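Local coordinates for mandelate racemase / muconate lactonizing enzyme family protein (PDB 4DXK) that probably acts as a metal-dependent lyase or racemase of the enolase superfamily, mandelate racemase subgroup, its precise reaction being undefined, at residues I213-S219 with T238-P244; K172-F176 with A196-F200. One frame throughout, in Å; residues are numbered along the deposited sequence.

Contact 1 (I213-S219 with T238-P244). With NA (sodium ion), chain C; PO4 (phosphate ion), chain B.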
loop_
_atom_site.group_PDB
_atom_site.type_symbol
_atom_site.label_atom_id
_atom_site.label_comp_id
_atom_site.label_asym_id
_atom_site.label_seq_id
_atom_site.Cartn_x
_atom_site.Cartn_y
_atom_site.Cartn_z
ATOM N N ILE A 213 11.802 7.784 32.464
ATOM C CA ILE A 213 11.834 6.368 32.794
ATOM C C ILE A 213 11.805 5.556 31.511
ATOM O O ILE A 213 10.798 5.538 30.787
ATOM C CB ILE A 213 10.646 5.927 33.681
ATOM C CG1 ILE A 213 10.525 6.812 34.924
ATOM C CG2 ILE A 213 10.805 4.463 34.077
ATOM C CD1 ILE A 213 9.276 6.528 35.753
ATOM N N MET A 214 12.920 4.889 31.234
ATOM C CA MET A 214 13.024 3.969 30.111
ATOM C C MET A 214 12.600 2.585 30.569
ATOM O O MET A 214 12.899 2.186 31.698
ATOM C CB MET A 214 14.465 3.915 29.624
ATOM C CG MET A 214 14.943 5.220 29.030
ATOM S SD MET A 214 16.646 5.536 29.474
ATOM C CE MET A 214 16.902 7.110 28.655
ATOM N N VAL A 215 11.905 1.849 29.704
ATOM C CA VAL A 215 11.490 0.499 30.042
ATOM C C VAL A 215 12.177 -0.472 29.112
ATOM O O VAL A 215 12.093 -0.351 27.882
ATOM C CB VAL A 215 9.984 0.326 29.922
ATOM C CG1 VAL A 215 9.583 -1.026 30.492
ATOM C CG2 VAL A 215 9.261 1.449 30.653
ATOM N N GLU A 216 12.862 -1.425 29.715
ATOM C CA GLU A 216 13.533 -2.496 29.013
ATOM C C GLU A 216 12.674 -3.753 29.108
ATOM O O GLU A 216 12.218 -4.091 30.201
ATOM C CB GLU A 216 14.858 -2.754 29.725
ATOM C CG GLU A 216 15.498 -4.037 29.348
ATOM C CD GLU A 216 16.092 -3.934 27.985
ATOM O OE1 GLU A 216 15.416 -4.311 27.003
ATOM O OE2 GLU A 216 17.226 -3.425 27.906
ATOM N N PHE A 217 12.466 -4.445 27.989
ATOM C CA PHE A 217 11.714 -5.703 27.977
ATOM C C PHE A 217 12.539 -6.920 27.580
ATOM O O PHE A 217 12.049 -8.047 27.642
ATOM C CB PHE A 217 10.512 -5.601 27.038
ATOM C CG PHE A 217 9.475 -4.614 27.484
ATOM C CD1 PHE A 217 8.582 -4.942 28.500
ATOM C CD2 PHE A 217 9.388 -3.353 26.899
ATOM C CE1 PHE A 217 7.612 -4.044 28.902
ATOM C CE2 PHE A 217 8.419 -2.449 27.311
ATOM C CZ PHE A 217 7.526 -2.801 28.308
ATOM N N HIS A 218 13.766 -6.683 27.131
ATOM C CA HIS A 218 14.694 -7.760 26.772
ATOM C C HIS A 218 14.123 -8.757 25.761
ATOM O O HIS A 218 14.486 -9.930 25.768
ATOM C CB HIS A 218 15.163 -8.495 28.029
ATOM C CG HIS A 218 16.095 -7.690 28.880
ATOM N ND1 HIS A 218 15.910 -7.523 30.235
ATOM C CD2 HIS A 218 17.222 -7.011 28.564
ATOM C CE1 HIS A 218 16.894 -6.783 30.723
ATOM N NE2 HIS A 218 17.701 -6.459 29.729
ATOM N N SER A 219 13.239 -8.283 24.885
ATOM C CA SER A 219 12.641 -9.110 23.828
ATOM C C SER A 219 11.925 -10.351 24.344
ATOM O O SER A 219 11.844 -11.357 23.640
ATOM C CB SER A 219 13.679 -9.509 22.772
ATOM O OG SER A 219 14.030 -8.362 22.012
ATOM N N THR A 238 6.141 6.979 30.203
ATOM C CA THR A 238 7.405 6.314 29.925
ATOM C C THR A 238 8.121 6.955 28.733
ATOM O O THR A 238 7.487 7.518 27.841
ATOM C CB THR A 238 7.196 4.816 29.710
ATOM O OG1 THR A 238 6.201 4.620 28.698
ATOM C CG2 THR A 238 6.734 4.164 31.004
ATOM N N PHE A 239 9.445 6.879 28.737
ATOM C CA PHE A 239 10.256 7.581 27.750
ATOM C C PHE A 239 10.475 6.755 26.485
ATOM O O PHE A 239 10.379 7.269 25.370
ATOM C CB PHE A 239 11.599 7.952 28.373
ATOM C CG PHE A 239 12.443 8.848 27.518
ATOM C CD1 PHE A 239 12.081 10.171 27.307
ATOM C CD2 PHE A 239 13.603 8.370 26.926
ATOM C CE1 PHE A 239 12.866 11.010 26.525
ATOM C CE2 PHE A 239 14.399 9.203 26.152
ATOM C CZ PHE A 239 14.024 10.523 25.944
ATOM N N TRP A 240 10.789 5.475 26.664
ATOM C CA TRP A 240 10.880 4.552 25.538
ATOM C C TRP A 240 10.565 3.140 25.989
ATOM O O TRP A 240 10.660 2.838 27.183
ATOM C CB TRP A 240 12.226 4.674 24.810
ATOM C CG TRP A 240 13.477 4.031 25.383
ATOM C CD1 TRP A 240 13.624 2.780 25.938
ATOM C CD2 TRP A 240 14.789 4.605 25.343
ATOM N NE1 TRP A 240 14.953 2.557 26.252
ATOM C CE2 TRP A 240 15.682 3.660 25.885
ATOM C CE3 TRP A 240 15.291 5.834 24.907
ATOM C CZ2 TRP A 240 17.054 3.919 26.016
ATOM C CZ3 TRP A 240 16.650 6.074 25.011
ATOM C CH2 TRP A 240 17.512 5.125 25.566
ATOM N N HIS A 241 10.170 2.296 25.041
ATOM C CA HIS A 241 9.888 0.887 25.292
ATOM C C HIS A 241 10.857 0.084 24.455
ATOM O O HIS A 241 10.733 0.019 23.221
ATOM C CB HIS A 241 8.441 0.540 24.936
ATOM C CG HIS A 241 7.437 1.150 25.863
ATOM N ND1 HIS A 241 6.076 1.034 25.669
ATOM C CD2 HIS A 241 7.590 1.883 26.992
ATOM C CE1 HIS A 241 5.436 1.672 26.635
ATOM N NE2 HIS A 241 6.333 2.202 27.448
ATOM N N GLU A 242 11.844 -0.498 25.127
ATOM C CA GLU A 242 12.985 -1.111 24.458
ATOM C C GLU A 242 12.782 -2.607 24.278
ATOM O O GLU A 242 12.451 -3.326 25.232
ATOM C CB GLU A 242 14.245 -0.839 25.275
ATOM C CG GLU A 242 15.539 -1.366 24.661
ATOM C CD GLU A 242 16.761 -0.916 25.440
ATOM O OE1 GLU A 242 16.675 0.078 26.190
ATOM O OE2 GLU A 242 17.823 -1.570 25.329
ATOM N N ASP A 243 12.993 -3.070 23.051
ATOM C CA ASP A 243 12.888 -4.487 22.710
ATOM C C ASP A 243 11.622 -5.129 23.286
ATOM O O ASP A 243 11.688 -6.131 23.997
ATOM C CB ASP A 243 14.163 -5.220 23.138
ATOM C CG ASP A 243 15.354 -4.833 22.293
ATOM O OD1 ASP A 243 15.137 -4.488 21.124
ATOM O OD2 ASP A 243 16.496 -4.869 22.785
ATOM N N PRO A 244 10.451 -4.565 22.952
ATOM C CA PRO A 244 9.210 -5.095 23.528
ATOM C C PRO A 244 8.876 -6.511 23.067
ATOM O O PRO A 244 8.171 -7.233 23.781
ATOM C CB PRO A 244 8.150 -4.116 23.024
ATOM C CG PRO A 244 8.744 -3.529 21.762
ATOM C CD PRO A 244 10.199 -3.403 22.076
HETATM NA NA NA C . 18.773 -3.397 26.395
HETATM P P PO4 B . 20.523 -2.972 29.040
HETATM O O1 PO4 B . 20.024 -2.410 27.718
HETATM O O2 PO4 B . 21.558 -4.043 28.791
HETATM O O3 PO4 B . 21.164 -1.926 29.910
HETATM O O4 PO4 B . 19.356 -3.580 29.793
HETATM O O HOH W 1 17.325 -4.865 25.318
HETATM O O HOH W 2 16.396 -7.281 23.949
HETATM O O HOH W 3 19.761 -5.293 27.387
#
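The metal site of the barrel is built where E216 and E242, paired on adjacent parallel strands, bring their carboxylates together around one sodium ion. E216 OE2 binds the sodium at 2.2 Å and E242 OE2 at 2.3 Å; E268 supplies the third carboxylate, and a phosphate oxygen and two waters also coordinate the ion. The two OE2 atoms lie only 3.2 Å apart, a closeness that the shared cation probably makes tolerable. E216 reaches the metal by a bend at chi2 (74°), whereas the chain of E242 runs extended. The other oxygen of E242, OE1, accepts from W240 NE1 and forms a salt bridge with K172. One metal-bound water donates to both E216 OE1 and D243 OD2, tying the loop carboxylate to the site, while D243 OD1 is held by S267.

The scaffold is a beta-alpha-beta unit, strand 212-216, helix 223-232 and strand 240-242, with the acidic ligands near the C-terminal strand ends, as in the enolase superfamily. V215 N donates to W240 O, and V215 O receives E242 N at 2.8 Å; past the strands, S219 N reaches D243 O.

On the glutamates' face M214, in one of its two modelled conformers, lies across the W240 indole: CG sits over the five-membered ring, 3.7 Å from its centroid, and SD over the six-membered ring in a Met-aromatic contact. H241 lies on the other face, with V215; F217, just past its strand, turns its edge to the H241 ring face (planes at 86°), and H241 NE2 shares a 2.7 Å hydrogen bond with T238 OG1.

Contact 2 (K172-F176 with A196-F200). With PO4 (phosphate ion), chain B.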
loop_
_atom_site.group_PDB
_atom_site.type_symbol
_atom_site.label_atom_id
_atom_site.label_comp_id
_atom_site.label_asym_id
_atom_site.label_seq_id
_atom_site.Cartn_x
_atom_site.Cartn_y
_atom_site.Cartn_z
ATOM N N LYS A 172 16.641 3.386 33.544
ATOM C CA LYS A 172 16.017 2.299 32.804
ATOM C C LYS A 172 15.784 1.117 33.732
ATOM O O LYS A 172 16.680 0.729 34.481
ATOM C CB LYS A 172 16.879 1.886 31.607
ATOM C CG LYS A 172 16.217 0.841 30.710
ATOM C CD LYS A 172 16.851 0.792 29.309
ATOM C CE LYS A 172 18.141 -0.008 29.302
ATOM N NZ LYS A 172 18.763 0.006 27.945
ATOM N N ILE A 173 14.572 0.563 33.685
ATOM C CA ILE A 173 14.193 -0.557 34.542
ATOM C C ILE A 173 13.524 -1.651 33.713
ATOM O O ILE A 173 13.041 -1.398 32.606
ATOM C CB ILE A 173 13.261 -0.100 35.692
ATOM C CG1 ILE A 173 11.968 0.515 35.149
ATOM C CG2 ILE A 173 13.985 0.891 36.598
ATOM C CD1 ILE A 173 10.940 0.826 36.230
ATOM N N TRP A 174 13.524 -2.873 34.236
ATOM C CA TRP A 174 12.912 -4.008 33.547
ATOM C C TRP A 174 12.064 -4.862 34.491
ATOM O O TRP A 174 12.376 -6.029 34.737
ATOM C CB TRP A 174 13.959 -4.865 32.814
ATOM C CG TRP A 174 15.218 -5.187 33.574
ATOM C CD1 TRP A 174 15.461 -6.293 34.337
ATOM C CD2 TRP A 174 16.424 -4.418 33.587
ATOM N NE1 TRP A 174 16.738 -6.245 34.845
ATOM C CE2 TRP A 174 17.350 -5.104 34.398
ATOM C CE3 TRP A 174 16.806 -3.209 33.003
ATOM C CZ2 TRP A 174 18.634 -4.618 34.642
ATOM C CZ3 TRP A 174 18.082 -2.730 33.239
ATOM C CH2 TRP A 174 18.979 -3.431 34.053
ATOM N N PRO A 175 10.972 -4.285 35.019
ATOM C CA PRO A 175 10.188 -4.980 36.040
ATOM C C PRO A 175 9.239 -6.043 35.484
ATOM O O PRO A 175 8.580 -6.701 36.290
ATOM C CB PRO A 175 9.396 -3.843 36.696
ATOM C CG PRO A 175 9.198 -2.857 35.601
ATOM C CD PRO A 175 10.444 -2.934 34.746
ATOM N N PHE A 176 9.177 -6.226 34.167
ATOM C CA PHE A 176 8.279 -7.222 33.584
ATOM C C PHE A 176 8.977 -8.549 33.284
ATOM O O PHE A 176 8.324 -9.514 32.869
ATOM C CB PHE A 176 7.638 -6.677 32.299
ATOM C CG PHE A 176 6.784 -5.462 32.521
ATOM C CD1 PHE A 176 5.450 -5.593 32.877
ATOM C CD2 PHE A 176 7.320 -4.186 32.407
ATOM C CE1 PHE A 176 4.659 -4.469 33.104
ATOM C CE2 PHE A 176 6.535 -3.061 32.632
ATOM C CZ PHE A 176 5.211 -3.203 32.979
ATOM N N ALA A 196 3.885 -5.348 38.484
ATOM C CA ALA A 196 5.014 -4.833 37.717
ATOM C C ALA A 196 4.930 -3.318 37.470
ATOM O O ALA A 196 5.943 -2.681 37.173
ATOM C CB ALA A 196 5.143 -5.588 36.411
ATOM N N LEU A 197 3.736 -2.744 37.608
ATOM C CA LEU A 197 3.568 -1.300 37.450
ATOM C C LEU A 197 3.964 -0.527 38.707
ATOM O O LEU A 197 4.197 0.682 38.645
ATOM C CB LEU A 197 2.128 -0.964 37.063
ATOM C CG LEU A 197 1.659 -1.444 35.693
ATOM C CD1 LEU A 197 0.178 -1.148 35.511
ATOM C CD2 LEU A 197 2.472 -0.791 34.588
ATOM N N GLU A 198 4.040 -1.210 39.842
ATOM C CA GLU A 198 4.339 -0.528 41.099
ATOM C C GLU A 198 5.643 0.293 41.142
ATOM O O GLU A 198 5.650 1.378 41.714
ATOM C CB GLU A 198 4.228 -1.503 42.270
ATOM C CG GLU A 198 2.794 -1.988 42.483
ATOM C CD GLU A 198 2.595 -2.723 43.794
ATOM O OE1 GLU A 198 3.471 -3.530 44.165
ATOM O OE2 GLU A 198 1.557 -2.491 44.447
ATOM N N PRO A 199 6.739 -0.197 40.524
ATOM C CA PRO A 199 7.929 0.664 40.517
ATOM C C PRO A 199 7.695 2.010 39.827
ATOM O O PRO A 199 8.280 3.009 40.240
ATOM C CB PRO A 199 8.949 -0.157 39.725
ATOM C CG PRO A 199 8.532 -1.570 39.934
ATOM C CD PRO A 199 7.037 -1.548 40.012
ATOM N N PHE A 200 6.879 2.026 38.776
ATOM C CA PHE A 200 6.576 3.277 38.091
ATOM C C PHE A 200 5.822 4.229 39.022
ATOM O O PHE A 200 6.118 5.427 39.074
ATOM C CB PHE A 200 5.775 3.003 36.819
ATOM C CG PHE A 200 6.509 2.150 35.823
ATOM C CD1 PHE A 200 7.345 2.723 34.879
ATOM C CD2 PHE A 200 6.380 0.767 35.851
ATOM C CE1 PHE A 200 8.033 1.933 33.970
ATOM C CE2 PHE A 200 7.066 -0.025 34.948
ATOM C CZ PHE A 200 7.892 0.554 34.008
HETATM P P PO4 B . 20.523 -2.972 29.040
HETATM O O1 PO4 B . 20.024 -2.410 27.718
HETATM O O2 PO4 B . 21.558 -4.043 28.791
HETATM O O3 PO4 B . 21.164 -1.926 29.910
HETATM O O4 PO4 B . 19.356 -3.580 29.793
#
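The chain leaves strand 170-173 and turns past helix 190-207, bringing P175 to A196 with their CA atoms 5.4 Å apart, and no hydrogen bond crosses between them. The F200 ring meets three residues of the other segment. I173 CD1 lies over one face of it, 4.0 Å from the ring centroid and displaced toward the rim, a CH-pi contact. That methyl gets there because CG1 sits between the backbone N and the carbonyl carbon (chi1 60°), from where an extended chi2 carries CD1 outward; it also meets P199 CB. P175 crosses F200 at about a right angle and puts CG 3.6 Å from F200 CE2, while its CB faces P199 CG. Next along the chain, F176 spreads its ring beside the helix: CD1 and CE1 press on the methyl of A196, with CE1 to A196 CB at 3.5 Å; CZ meets L197 CD2 near the ring plane, and CE2 approaches F200 CE2.

This is the packing of an outer helix on the barrel wall of a beta-alpha barrel. With only carbon-carbon contacts between side chains and no hydrogen bond across, the contact probably depends on fit and on burial of carbon.

Contacts 1 and 2 meet along neighbouring strands of one parallel sheet, their centres about 10 Å apart. Strand 170-173 pairs with strand 212-216, E216 N lying 2.9 Å from I173 O in a probable hydrogen bond. K172 is the chemical connection: its NZ stands 2.7 Å from E242 OE1 in a salt bridge and 2.7 Å from O1 of a phosphate probably taken up from the crystallisation liquor, the oxygen that also coordinates the sodium. Away from the metal, F217 CE1 of contact 1 packs on F176 CD2 of contact 2 at 3.5 Å, and V215 touches F200. Thus 172-176 faces both the metal site, probably the active site as in the enolase superfamily, through K172, and the outer helix, through I173.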